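Side-chain contacts in probable Rab-related GTPase (Acanthamoeba polyphaga mimivirus, PDB 5XC5), which binds GTP and magnesium as a Rab-family small GTPase and may take part in protein transport: residues A[69-72]-A[73-77]; A[101-104]-A[105-108]. The protein carries 1 engineered substitution. All coordinates share one frame; numbering follows the deposited sequence. Where two conformers were deposited one is given.

Contact 1. Residues A[69-72]-A[73-77]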
loop_
_atom_site.group_PDB
_atom_site.type_symbol
_atom_site.label_atom_id
_atom_site.label_comp_id
_atom_site.label_asym_id
_atom_site.label_seq_id
_atom_site.Cartn_x
_atom_site.Cartn_y
_atom_site.Cartn_z
ATOM N N ARG A 69 11.264 -10.607 -6.042
ATOM C CA ARG A 69 11.612 -9.762 -4.904
ATOM C C ARG A 69 12.896 -8.996 -5.153
ATOM O O ARG A 69 13.032 -7.863 -4.682
ATOM C CB ARG A 69 11.708 -10.582 -3.622
ATOM C CG ARG A 69 11.531 -9.749 -2.360
ATOM C CD ARG A 69 10.498 -10.399 -1.499
ATOM N NE ARG A 69 9.351 -10.747 -2.319
ATOM C CZ ARG A 69 8.303 -11.443 -1.905
ATOM N NH1 ARG A 69 8.233 -11.882 -0.657
ATOM N NH2 ARG A 69 7.328 -11.683 -2.739
ATOM N N SER A 70 13.836 -9.575 -5.907
ATOM C CA SER A 70 15.087 -8.858 -6.122
ATOM C C SER A 70 14.921 -7.665 -7.051
ATOM O O SER A 70 15.831 -6.836 -7.118
ATOM C CB SER A 70 16.215 -9.790 -6.581
ATOM O OG SER A 70 16.005 -10.231 -7.905
ATOM N N ILE A 71 13.788 -7.554 -7.750
ATOM C CA ILE A 71 13.432 -6.312 -8.433
ATOM C C ILE A 71 12.843 -5.321 -7.445
ATOM O O ILE A 71 13.274 -4.166 -7.362
ATOM C CB ILE A 71 12.427 -6.569 -9.573
ATOM C CG1 ILE A 71 12.969 -7.559 -10.599
ATOM C CG2 ILE A 71 12.045 -5.238 -10.237
ATOM C CD1 ILE A 71 11.948 -7.919 -11.683
ATOM N N THR A 72 11.846 -5.764 -6.684
ATOM C CA THR A 72 11.137 -4.886 -5.763
ATOM C C THR A 72 12.084 -4.236 -4.769
ATOM O O THR A 72 11.923 -3.056 -4.432
ATOM C CB THR A 72 10.047 -5.699 -5.064
ATOM O OG1 THR A 72 9.072 -6.069 -6.049
ATOM C CG2 THR A 72 9.388 -4.906 -3.944
ATOM N N LYS A 73 13.095 -4.980 -4.318
ATOM C CA LYS A 73 14.059 -4.472 -3.353
ATOM C C LYS A 73 14.749 -3.208 -3.853
ATOM O O LYS A 73 15.094 -2.337 -3.051
ATOM C CB LYS A 73 15.087 -5.574 -3.071
ATOM C CG LYS A 73 16.259 -5.163 -2.197
ATOM C CD LYS A 73 17.141 -6.367 -1.829
ATOM C CE LYS A 73 16.465 -7.282 -0.814
ATOM N NZ LYS A 73 17.209 -8.560 -0.572
ATOM N N MET A 74 14.934 -3.078 -5.168
ATOM C CA MET A 74 15.653 -1.932 -5.723
ATOM C C MET A 74 14.842 -0.651 -5.691
ATOM O O MET A 74 15.373 0.404 -6.062
ATOM C CB MET A 74 16.101 -2.254 -7.150
ATOM C CG MET A 74 17.086 -3.417 -7.231
ATOM S SD MET A 74 18.581 -3.130 -6.255
ATOM C CE MET A 74 19.279 -1.749 -7.134
ATOM N N TYR A 75 13.590 -0.705 -5.244
ATOM C CA TYR A 75 12.719 0.459 -5.190
ATOM C C TYR A 75 12.492 0.968 -3.776
ATOM O O TYR A 75 11.808 1.986 -3.601
ATOM C CB TYR A 75 11.401 0.164 -5.928
ATOM C CG TYR A 75 11.676 0.002 -7.398
ATOM C CD1 TYR A 75 12.009 -1.238 -7.929
ATOM C CD2 TYR A 75 11.684 1.103 -8.247
ATOM C CE1 TYR A 75 12.313 -1.384 -9.273
ATOM C CE2 TYR A 75 11.990 0.969 -9.591
ATOM C CZ TYR A 75 12.298 -0.277 -10.100
ATOM O OH TYR A 75 12.602 -0.414 -11.437
ATOM N N TYR A 76 13.070 0.309 -2.765
ATOM C CA TYR A 76 12.884 0.735 -1.380
ATOM C C TYR A 76 13.521 2.091 -1.115
ATOM O O TYR A 76 12.955 2.918 -0.392
ATOM C CB TYR A 76 13.525 -0.273 -0.429
ATOM C CG TYR A 76 12.854 -1.617 -0.292
ATOM C CD1 TYR A 76 11.468 -1.756 -0.363
ATOM C CD2 TYR A 76 13.609 -2.752 -0.053
ATOM C CE1 TYR A 76 10.872 -2.999 -0.217
ATOM C CE2 TYR A 76 13.021 -3.986 0.095
ATOM C CZ TYR A 76 11.659 -4.106 0.014
ATOM O OH TYR A 76 11.071 -5.352 0.153
ATOM N N THR A 77 14.722 2.314 -1.645
ATOM C CA THR A 77 15.536 3.429 -1.185
ATOM C C THR A 77 14.861 4.759 -1.508
ATOM O O THR A 77 14.199 4.909 -2.539
ATOM C CB THR A 77 16.937 3.346 -1.800
ATOM O OG1 THR A 77 17.768 4.374 -1.248
ATOM C CG2 THR A 77 16.885 3.490 -3.306
#
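K73 N donates to R69 O at 2.9 Å with an N-H...O angle of 158°, closing a single turn of alpha-helix. From there the backbone tightens to i to i+3 bonding: M74 N reaches I71 O at 3.0 Å, and Y75 N reaches T72 O, also at 3.0 Å. In these last two bonds the N-H comes in about 50° above the carbonyl plane, as the tighter 3-10 winding brings it. The polar end of T72 is turned out of this turn: OG1 lies anti to its own carbonyl carbon (chi1 -67°) and is hydrogen-bonded to the backbone oxygen of A63. This short helix and its 3-10 extension follow the segment containing T62 and A63, which by its likeness to relatives probably helps bind GTP, in the region called switch II in Rab and Ras proteins; the nearest atoms of the R69 side chain and the bound GTP are about 7 Å apart.

I71 and Y75 lie side by side and point the same way, with I71 CG2 4.0 Å from Y75 CE1. The edge of the Y75 ring is also turned to the backbone, CD1 lying 3.2 Å from I71 O, while W60 also meets this ring. T72 O sits 4.2 Å above the centre of one face of the Y76 ring. On the outer surface M74 CG rests 3.6 Å from S70 O.

Contact 2. Residues A[101-104]-A[105-108]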
loop_
_atom_site.group_PDB
_atom_site.type_symbol
_atom_site.label_atom_id
_atom_site.label_comp_id
_atom_site.label_asym_id
_atom_site.label_seq_id
_atom_site.Cartn_x
_atom_site.Cartn_y
_atom_site.Cartn_z
ATOM N N ILE A 101 7.786 -4.994 5.948
ATOM C CA ILE A 101 8.188 -3.807 6.697
ATOM C C ILE A 101 9.627 -3.945 7.173
ATOM O O ILE A 101 10.419 -2.999 7.083
ATOM C CB ILE A 101 7.207 -3.561 7.855
ATOM C CG1 ILE A 101 5.837 -3.143 7.315
ATOM C CG2 ILE A 101 7.738 -2.505 8.801
ATOM C CD1 ILE A 101 4.782 -2.996 8.404
ATOM N N ASN A 102 9.989 -5.134 7.650
ATOM C CA ASN A 102 11.357 -5.375 8.094
ATOM C C ASN A 102 12.345 -5.141 6.963
ATOM O O ASN A 102 13.375 -4.484 7.150
ATOM C CB ASN A 102 11.481 -6.803 8.613
ATOM C CG ASN A 102 12.903 -7.163 8.961
ATOM O OD1 ASN A 102 13.419 -6.745 9.999
ATOM N ND2 ASN A 102 13.553 -7.937 8.092
ATOM N N ASP A 103 12.035 -5.653 5.772
ATOM C CA ASP A 103 12.937 -5.519 4.633
ATOM C C ASP A 103 13.035 -4.076 4.167
ATOM O O ASP A 103 14.125 -3.599 3.832
ATOM C CB ASP A 103 12.448 -6.411 3.498
ATOM C CG ASP A 103 12.735 -7.867 3.752
ATOM O OD1 ASP A 103 13.284 -8.176 4.832
ATOM O OD2 ASP A 103 12.410 -8.699 2.881
ATOM N N LEU A 104 11.903 -3.375 4.098
ATOM C CA LEU A 104 11.943 -1.957 3.773
ATOM C C LEU A 104 12.873 -1.215 4.725
ATOM O O LEU A 104 13.693 -0.399 4.297
ATOM C CB LEU A 104 10.526 -1.373 3.835
ATOM C CG LEU A 104 10.399 0.149 3.753
ATOM C CD1 LEU A 104 10.844 0.679 2.408
ATOM C CD2 LEU A 104 8.958 0.558 4.037
ATOM N N ARG A 105 12.773 -1.503 6.022
ATOM C CA ARG A 105 13.548 -0.738 6.995
ATOM C C ARG A 105 15.038 -1.062 6.949
ATOM O O ARG A 105 15.860 -0.182 7.217
ATOM C CB ARG A 105 12.951 -0.890 8.392
ATOM C CG ARG A 105 11.694 -0.025 8.556
ATOM C CD ARG A 105 10.883 -0.386 9.780
ATOM N NE ARG A 105 9.833 0.605 10.010
ATOM C CZ ARG A 105 8.801 0.433 10.833
ATOM N NH1 ARG A 105 8.656 -0.697 11.501
ATOM N NH2 ARG A 105 7.905 1.396 10.971
ATOM N N ILE A 106 15.402 -2.294 6.589
ATOM C CA ILE A 106 16.808 -2.634 6.367
ATOM C C ILE A 106 17.394 -1.794 5.243
ATOM O O ILE A 106 18.561 -1.388 5.292
ATOM C CB ILE A 106 16.943 -4.138 6.067
ATOM C CG1 ILE A 106 16.697 -4.965 7.324
ATOM C CG2 ILE A 106 18.305 -4.453 5.441
ATOM C CD1 ILE A 106 16.491 -6.432 7.038
ATOM N N ASN A 107 16.601 -1.520 4.215
ATOM C CA ASN A 107 17.107 -0.900 3.001
ATOM C C ASN A 107 16.829 0.591 2.908
ATOM O O ASN A 107 17.377 1.250 2.019
ATOM C CB ASN A 107 16.512 -1.596 1.779
ATOM C CG ASN A 107 17.076 -2.980 1.575
ATOM O OD1 ASN A 107 18.156 -3.137 1.006
ATOM N ND2 ASN A 107 16.358 -3.990 2.036
ATOM N N CYS A 108 16.003 1.141 3.787
ATOM C CA CYS A 108 15.569 2.518 3.653
ATOM C C CYS A 108 15.413 3.099 5.044
ATOM O O CYS A 108 14.753 2.502 5.899
ATOM C CB CYS A 108 14.229 2.584 2.904
ATOM S SG CYS A 108 13.481 4.224 2.805
#
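The last turns of helix 91-107, the helix of the right-handed beta-alpha-beta unit formed with strands 81-87 and 113-119 in this Ras-like P-loop fold, carry this contact. I101 O accepts from R105 N and N102 O from I106 N, both at 3.0 Å, in regular i to i+4 fashion. Beside the first bond, the side chains of I101 and R105 run the same way; the R105 chain, extended from CG to NE, brings one face of its guanidinium over I101 CG2, with NH1 3.4 Å from that methyl. NH1 is also hydrogen-bonded to the backbone oxygen of N142, which fixes the far end of the group.

N102 and I106 cross at an angle, CD1 of the isoleucine touching ND2 of the amide at 3.5 Å. L104 CD1 packs 3.9 Å from C108 CB, where the chain leaves helical geometry, and the bond from C108 N to L104 O is weak. At this end, with N107 CG anti to its own carbonyl carbon (chi1 -71°), the side chain turns back over the last turn, and D103 O is gripped from opposite faces of its carbonyl plane by N107 N at 3.3 Å and by N107 ND2 at 2.9 Å, the latter with an N-H...O angle of 163°.

Contact 1 comes first along the chain, between strands 54-61 and 81-87; contact 2 follows at the end of helix 91-107, after strand 81-87 and before strand 113-119. Their centres are 10 Å apart, on the same side of the chain's centre, and they touch through Y76. Its ring packs against helix 91-107, with CD1 3.7 Å from L104 CD1 and CD2 3.6 Å from N107 CB, and it also meets I9 and I11 of strand 6-12. The segment 69-77, whose R69 end lies toward the nucleotide, is thus packed through Y76 against helix 91-107, while L104 and I101 of that helix seat it on strands 81-87 and 113-119.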